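Thermophilic dibenzothiophene desulfurization enzyme C (Paenibacillus sp. A11-2, PDB 5XDC) probably catalyses the FMNH2- and oxygen-dependent oxidation of dibenzothiophene to its 5-oxide and then its 5,5-dioxide, as a flavin monooxygenase of the DszC family. Local coordinates at residues T22-T27 with D47-S52; A99-F104 with A186-S191; G265-A270 with E301-L306. All coordinates share one frame; numbering follows the deposited sequence.

Contact 1: T22-T27 with D47-S52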
# COMPACT_ATOMS: atom_id res chain seq x y z
N THR B 22 -5.58 29.24 17.16
CA THR B 22 -4.26 28.72 17.46
C THR B 22 -3.96 28.81 18.95
O THR B 22 -3.42 27.87 19.55
CB THR B 22 -3.20 29.47 16.64
OG1 THR B 22 -3.35 29.14 15.26
CG2 THR B 22 -1.79 29.11 17.07
N GLU B 23 -4.30 29.94 19.57
CA GLU B 23 -4.08 30.09 21.00
C GLU B 23 -4.95 29.14 21.80
O GLU B 23 -4.49 28.53 22.77
CB GLU B 23 -4.32 31.54 21.44
CG GLU B 23 -4.04 31.79 22.92
CD GLU B 23 -2.69 31.28 23.37
OE1 GLU B 23 -2.64 30.41 24.26
OE2 GLU B 23 -1.67 31.75 22.82
N LEU B 24 -6.22 28.98 21.41
CA LEU B 24 -7.08 27.99 22.06
C LEU B 24 -6.44 26.60 21.99
O LEU B 24 -6.33 25.89 23.00
CB LEU B 24 -8.46 27.97 21.42
CG LEU B 24 -9.42 29.10 21.81
CD1 LEU B 24 -10.60 29.09 20.87
CD2 LEU B 24 -9.89 28.95 23.24
N ALA B 25 -5.99 26.20 20.80
CA ALA B 25 -5.39 24.88 20.61
C ALA B 25 -4.15 24.70 21.47
O ALA B 25 -3.92 23.62 22.04
CB ALA B 25 -5.05 24.70 19.13
N LYS B 26 -3.32 25.74 21.57
CA LYS B 26 -2.17 25.73 22.47
C LYS B 26 -2.58 25.36 23.89
O LYS B 26 -1.97 24.50 24.52
CB LYS B 26 -1.51 27.11 22.42
CG LYS B 26 -0.08 27.17 22.90
CD LYS B 26 0.64 28.45 22.41
CE LYS B 26 0.50 28.62 20.88
NZ LYS B 26 1.55 29.46 20.23
N THR B 27 -3.62 26.02 24.42
CA THR B 27 -4.04 25.71 25.78
C THR B 27 -4.59 24.30 25.88
O THR B 27 -4.35 23.60 26.88
CB THR B 27 -5.08 26.73 26.27
OG1 THR B 27 -6.32 26.56 25.58
CG2 THR B 27 -4.59 28.16 26.04
N ASP B 47 -16.29 26.37 27.50
CA ASP B 47 -16.49 27.77 27.89
C ASP B 47 -15.39 28.67 27.33
O ASP B 47 -15.65 29.82 26.95
CB ASP B 47 -16.57 27.90 29.41
CG ASP B 47 -17.89 27.39 29.98
OD1 ASP B 47 -18.86 27.18 29.22
OD2 ASP B 47 -17.97 27.21 31.23
N ALA B 48 -14.15 28.19 27.25
CA ALA B 48 -13.11 28.97 26.59
C ALA B 48 -13.47 29.23 25.13
O ALA B 48 -13.22 30.33 24.61
CB ALA B 48 -11.76 28.26 26.69
N ILE B 49 -14.04 28.24 24.45
CA ILE B 49 -14.48 28.46 23.07
C ILE B 49 -15.60 29.50 23.04
O ILE B 49 -15.65 30.36 22.15
CB ILE B 49 -14.90 27.12 22.43
CG1 ILE B 49 -13.66 26.24 22.25
CG2 ILE B 49 -15.62 27.36 21.11
CD1 ILE B 49 -13.97 24.83 21.76
N ARG B 50 -16.51 29.43 24.02
CA ARG B 50 -17.59 30.41 24.10
C ARG B 50 -17.03 31.83 24.24
O ARG B 50 -17.47 32.74 23.53
CB ARG B 50 -18.50 30.09 25.29
CG ARG B 50 -19.48 28.96 25.06
CD ARG B 50 -20.49 28.88 26.22
NE ARG B 50 -21.53 27.88 25.99
CZ ARG B 50 -21.47 26.59 26.37
NH1 ARG B 50 -20.42 26.13 27.03
NH2 ARG B 50 -22.47 25.77 26.09
N ARG B 51 -16.06 32.02 25.13
CA ARG B 51 -15.49 33.35 25.37
C ARG B 51 -14.72 33.87 24.16
O ARG B 51 -14.58 35.08 24.01
CB ARG B 51 -14.57 33.33 26.59
CG ARG B 51 -15.28 33.08 27.91
CD ARG B 51 -14.36 33.30 29.10
NE ARG B 51 -13.15 32.48 29.09
CZ ARG B 51 -13.06 31.26 29.62
NH1 ARG B 51 -14.11 30.69 30.19
NH2 ARG B 51 -11.91 30.60 29.56
N SER B 52 -14.25 32.97 23.29
CA SER B 52 -13.39 33.35 22.18
C SER B 52 -14.14 34.08 21.08
O SER B 52 -13.51 34.78 20.28
CB SER B 52 -12.72 32.11 21.60
OG SER B 52 -13.63 31.43 20.76
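Leu24 holds its CG beside the backbone N (chi1 -77°), and the extended second torsion spreads its two methyls along helix 43-52, one to Ala48 and the other to Ser52. CD2 faces the earlier turn, 4.0 Å from Ala48 CB and also close to the Ala48 carbonyl oxygen. CD1 faces the next turn, where it meets Ser52 CB at 3.8 Å, with Ile49 CG1 more loosely placed at 4.4 Å. A branched leucine suits the spot because a single side chain can reach two successive turns of its neighbour. Alanine and serine suit the other side: their short side chains let the leucine in where the axes of the two segments approach to 11.0 Å. The segments run antiparallel, at 163°, on helices that are neighbours in the N-terminal helical domain of the acyl-CoA dehydrogenase fold. CB and OG of Ser52 both lie against CD1, and the hydroxyl is tolerated there because its bond to Ile49 O, with OG 2.7 Å from that oxygen, meets its polar need. Ile49 O also takes the Ser52 N-H, so serine's hydroxyl and amide share one acceptor. Replacing Leu24 by an alanine would remove both methyls and would probably leave Ala48 and Ser52 facing a gap between the helices. Behind the contact, Ile49 packs on Leu55, Phe123 and Phe28.

Contact 2: A99-F104 with A186-S191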
# COMPACT_ATOMS: atom_id res chain seq x y z
N ALA B 99 -24.86 25.25 10.00
CA ALA B 99 -25.15 25.21 8.58
C ALA B 99 -26.56 24.72 8.31
O ALA B 99 -27.26 25.27 7.45
CB ALA B 99 -24.13 24.34 7.85
N TYR B 100 -27.00 23.67 9.01
CA TYR B 100 -28.35 23.18 8.81
C TYR B 100 -29.37 24.27 9.13
O TYR B 100 -30.31 24.50 8.37
CB TYR B 100 -28.60 21.93 9.67
CG TYR B 100 -29.85 21.22 9.25
CD1 TYR B 100 -31.11 21.65 9.68
CD2 TYR B 100 -29.80 20.14 8.38
CE1 TYR B 100 -32.26 21.01 9.26
CE2 TYR B 100 -30.93 19.49 7.96
CZ TYR B 100 -32.17 19.94 8.39
OH TYR B 100 -33.31 19.30 7.97
N VAL B 101 -29.18 24.94 10.26
CA VAL B 101 -30.09 26.02 10.64
C VAL B 101 -30.10 27.10 9.56
O VAL B 101 -31.17 27.56 9.14
CB VAL B 101 -29.70 26.60 12.01
CG1 VAL B 101 -30.51 27.87 12.30
CG2 VAL B 101 -29.91 25.57 13.11
N ASP B 102 -28.92 27.51 9.11
CA ASP B 102 -28.85 28.60 8.14
C ASP B 102 -29.51 28.22 6.83
O ASP B 102 -30.09 29.09 6.16
CB ASP B 102 -27.40 29.00 7.89
CG ASP B 102 -27.30 30.37 7.25
OD1 ASP B 102 -27.49 31.35 7.99
OD2 ASP B 102 -27.04 30.45 6.04
N LEU B 103 -29.44 26.95 6.43
CA LEU B 103 -29.96 26.52 5.14
C LEU B 103 -31.47 26.30 5.15
O LEU B 103 -32.07 26.28 4.07
CB LEU B 103 -29.28 25.22 4.70
CG LEU B 103 -27.81 25.37 4.32
CD1 LEU B 103 -27.15 23.98 4.26
CD2 LEU B 103 -27.66 26.10 2.98
N PHE B 104 -32.08 26.10 6.32
CA PHE B 104 -33.50 25.80 6.41
C PHE B 104 -34.31 26.82 7.19
O PHE B 104 -35.53 26.87 7.01
CB PHE B 104 -33.70 24.41 7.06
CG PHE B 104 -33.41 23.27 6.13
CD1 PHE B 104 -34.37 22.80 5.26
CD2 PHE B 104 -32.16 22.69 6.12
CE1 PHE B 104 -34.09 21.76 4.42
CE2 PHE B 104 -31.87 21.65 5.27
CZ PHE B 104 -32.84 21.18 4.42
N ALA B 186 -37.31 18.73 11.60
CA ALA B 186 -36.12 19.22 12.26
C ALA B 186 -36.49 20.45 13.06
O ALA B 186 -37.38 21.21 12.66
CB ALA B 186 -35.00 19.55 11.26
N ALA B 187 -35.79 20.65 14.16
CA ALA B 187 -36.07 21.79 15.03
C ALA B 187 -34.82 22.13 15.82
O ALA B 187 -33.91 21.31 15.97
CB ALA B 187 -37.24 21.52 15.98
N LEU B 188 -34.79 23.36 16.34
CA LEU B 188 -33.71 23.83 17.19
C LEU B 188 -34.33 24.22 18.53
O LEU B 188 -35.11 25.18 18.59
CB LEU B 188 -32.99 25.02 16.55
CG LEU B 188 -31.71 25.46 17.27
CD1 LEU B 188 -30.60 24.48 17.05
CD2 LEU B 188 -31.26 26.83 16.79
N ILE B 189 -34.00 23.47 19.58
CA ILE B 189 -34.72 23.60 20.85
C ILE B 189 -33.73 23.71 22.00
O ILE B 189 -32.58 23.24 21.91
CB ILE B 189 -35.71 22.43 21.08
CG1 ILE B 189 -34.97 21.10 21.27
CG2 ILE B 189 -36.69 22.35 19.95
CD1 ILE B 189 -35.85 19.98 21.81
N PRO B 190 -34.15 24.32 23.11
CA PRO B 190 -33.31 24.32 24.32
C PRO B 190 -33.07 22.90 24.81
O PRO B 190 -33.95 22.05 24.75
CB PRO B 190 -34.12 25.14 25.33
CG PRO B 190 -35.14 25.86 24.54
CD PRO B 190 -35.42 25.05 23.33
N SER B 191 -31.86 22.66 25.34
CA SER B 191 -31.55 21.34 25.85
C SER B 191 -32.23 21.06 27.18
O SER B 191 -32.30 19.90 27.58
CB SER B 191 -30.03 21.17 26.00
OG SER B 191 -29.48 22.15 26.86
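Tyr100 and Val101, on helix 85-104 of the N-terminal helical domain, meet Ala186 and Leu188 on strand 184-190 of the middle beta domain, a helix-on-sheet contact across the domain boundary of the acyl-CoA dehydrogenase fold.

Aromatic packing secures the tyrosine. Its CG stands anti to the backbone N (chi1 -166°), which carries the ring out to the sheet, where it pairs edge-to-face with Phe171 of strand 167-174 and, off the sheet, with Trp247 at the start of helix 247-276. One turn on, Phe104 brings CD2 over one face of the Tyr100 ring, 3.5 Å above its plane.

Backbone hydrogen bonds join strand 184-190 to strand 167-174 (Ala187 with Val170) and to the loop at Glu226 (Leu188).

Between the two segments themselves the attraction is wholly apolar. Strand alternation sets its pattern: Ala186 and Leu188 both direct their side chains at the helix, whereas Ala187 points away and packs on Val222 of strand 220-222. The methyl of Ala186 approaches the phenol end of Tyr100 obliquely, its CB 3.7 Å from CE1. Alanine fits because a longer side chain would probably run into the ring. Val101 and Leu188 cross at about a right angle, and the beta-branched valine offers a methyl close to its backbone while the longer leucine spans the remaining distance. Leu188 presents both branches to one methyl of Val101, CD1 and CD2 each lying 4.1 Å from its CG2.

Contact 3: G265-A270 with E301-L306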
# COMPACT_ATOMS: atom_id res chain seq x y z
N GLY B 265 -1.30 16.95 13.83
CA GLY B 265 -0.90 16.89 15.23
C GLY B 265 -0.07 15.66 15.54
O GLY B 265 0.91 15.73 16.28
N ALA B 266 -0.47 14.51 14.99
CA ALA B 266 0.28 13.27 15.20
C ALA B 266 1.69 13.39 14.63
O ALA B 266 2.66 12.98 15.27
CB ALA B 266 -0.47 12.12 14.55
N LEU B 267 1.81 13.91 13.42
CA LEU B 267 3.13 13.99 12.80
C LEU B 267 4.05 14.91 13.58
O LEU B 267 5.22 14.59 13.80
CB LEU B 267 2.98 14.45 11.35
CG LEU B 267 4.07 14.12 10.33
CD1 LEU B 267 4.40 12.66 10.28
CD2 LEU B 267 3.61 14.61 8.94
N GLU B 268 3.55 16.07 14.01
CA GLU B 268 4.36 17.00 14.80
C GLU B 268 4.73 16.40 16.15
O GLU B 268 5.88 16.53 16.60
CB GLU B 268 3.63 18.32 15.00
CG GLU B 268 3.47 19.16 13.75
CD GLU B 268 4.77 19.82 13.31
OE1 GLU B 268 5.84 19.51 13.87
OE2 GLU B 268 4.70 20.66 12.39
N GLU B 269 3.79 15.73 16.81
CA GLU B 269 4.10 15.13 18.11
C GLU B 269 5.14 14.03 17.96
O GLU B 269 6.04 13.89 18.79
CB GLU B 269 2.82 14.57 18.76
CG GLU B 269 3.01 13.80 20.06
CD GLU B 269 3.25 14.71 21.26
OE1 GLU B 269 3.38 14.16 22.38
OE2 GLU B 269 3.31 15.95 21.09
N ALA B 270 5.02 13.21 16.91
CA ALA B 270 6.02 12.19 16.65
C ALA B 270 7.38 12.83 16.41
O ALA B 270 8.38 12.41 16.99
CB ALA B 270 5.59 11.35 15.45
N GLU B 301 7.41 10.56 3.64
CA GLU B 301 6.23 10.03 2.96
C GLU B 301 4.96 10.67 3.51
O GLU B 301 4.11 11.13 2.75
CB GLU B 301 6.16 8.51 3.10
N PHE B 302 4.83 10.69 4.83
CA PHE B 302 3.60 11.18 5.43
C PHE B 302 3.50 12.70 5.38
O PHE B 302 2.42 13.24 5.12
CB PHE B 302 3.46 10.67 6.85
CG PHE B 302 3.16 9.21 6.92
CD1 PHE B 302 2.10 8.69 6.22
CD2 PHE B 302 3.94 8.35 7.68
CE1 PHE B 302 1.80 7.35 6.27
CE2 PHE B 302 3.64 7.00 7.73
CZ PHE B 302 2.59 6.50 7.02
N ALA B 303 4.61 13.42 5.59
CA ALA B 303 4.57 14.88 5.47
C ALA B 303 4.20 15.30 4.05
O ALA B 303 3.45 16.26 3.85
CB ALA B 303 5.91 15.47 5.89
N ALA B 304 4.73 14.60 3.04
CA ALA B 304 4.40 14.94 1.65
C ALA B 304 2.92 14.75 1.38
O ALA B 304 2.26 15.62 0.80
CB ALA B 304 5.23 14.09 0.70
N GLN B 305 2.39 13.57 1.73
CA GLN B 305 0.96 13.33 1.55
C GLN B 305 0.13 14.37 2.30
O GLN B 305 -0.88 14.84 1.78
CB GLN B 305 0.60 11.92 2.00
CG GLN B 305 1.20 10.85 1.13
CD GLN B 305 0.85 9.47 1.64
OE1 GLN B 305 1.72 8.71 2.03
NE2 GLN B 305 -0.44 9.15 1.66
N LEU B 306 0.54 14.72 3.53
CA LEU B 306 -0.20 15.73 4.29
C LEU B 306 -0.22 17.08 3.57
O LEU B 306 -1.27 17.72 3.49
CB LEU B 306 0.40 15.90 5.68
CG LEU B 306 -0.30 16.93 6.57
CD1 LEU B 306 -1.74 16.55 6.85
CD2 LEU B 306 0.47 17.08 7.84
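Residues 265-270 and 301-306 lie on two long helices; the segments run roughly antiparallel, at 147°, with their axes 10.9 Å apart at closest approach. The backbones come nearest at Leu267 and Ala303, whose CA atoms are 7.5 Å apart. At that point a large residue faces a small one: Leu267 reaches across the interface, and the small Ala303 lets the leucine's CD2 come right up to the backbone. CD2 of Leu267 lies 3.6 Å from Ala303 CA and 3.9 Å from Ala303 CB. The first torsion accounts for this reach, since CG stands anti to the backbone N (chi1 -157°) and the leucine extends from its helix toward the other.

This is helix-to-helix packing within the C-terminal helical domain of the acyl-CoA dehydrogenase fold. Other residues add to the leucine's surroundings: Leu359 of helix 331-363 and Tyr299 of helix 293-324 in the same chain, and Phe402 of the second subunit. Ala303 in turn packs on Val398 of that subunit, which brings this helix pair into the tetramer interface.

Phe302 and Leu306, one turn apart, receive the leucine's two branches. Phe302 touches through its base, its CB 4.1 Å from Leu267 CD1. With CG beside the backbone N (chi1 -72°), its ring is turned away from Leu267, leaving the base on Leu267 and the ring on Leu351 of helix 331-363. Leu306 leans in from the following turn and meets methyl with methyl, CD2 of Leu306 standing 4.1 Å from CD2 of Leu267. Apolar residues suit all four positions, which are buried and joined across the interface by van der Waals contact alone. Along each helix the main chain satisfies its own polar groups, as where Leu306 N donates to Phe302 O at 2.9 Å.

Overall arrangement
Contact 1 lies within the N-terminal helical domain, contact 2 joins that domain to the middle beta domain, and contact 3 lies in the C-terminal helices, away from the known sites. None touches another: contact 1 is centred about 24 Å from both others, and the centres of contacts 2 and 3 are about 36 Å apart. The Tyr100 side chain of contact 2 is about 6 Å from that of Ser129, and the Ile49 side chain of contact 1 about 11 Å from that of Tyr93; Ser129 and Tyr93 bind FMN in another structure of the protein, but this chain holds none. Helix 85-104, carrying Tyr100 and Val101, also bears Tyr93 and, in the indole pocket, His89.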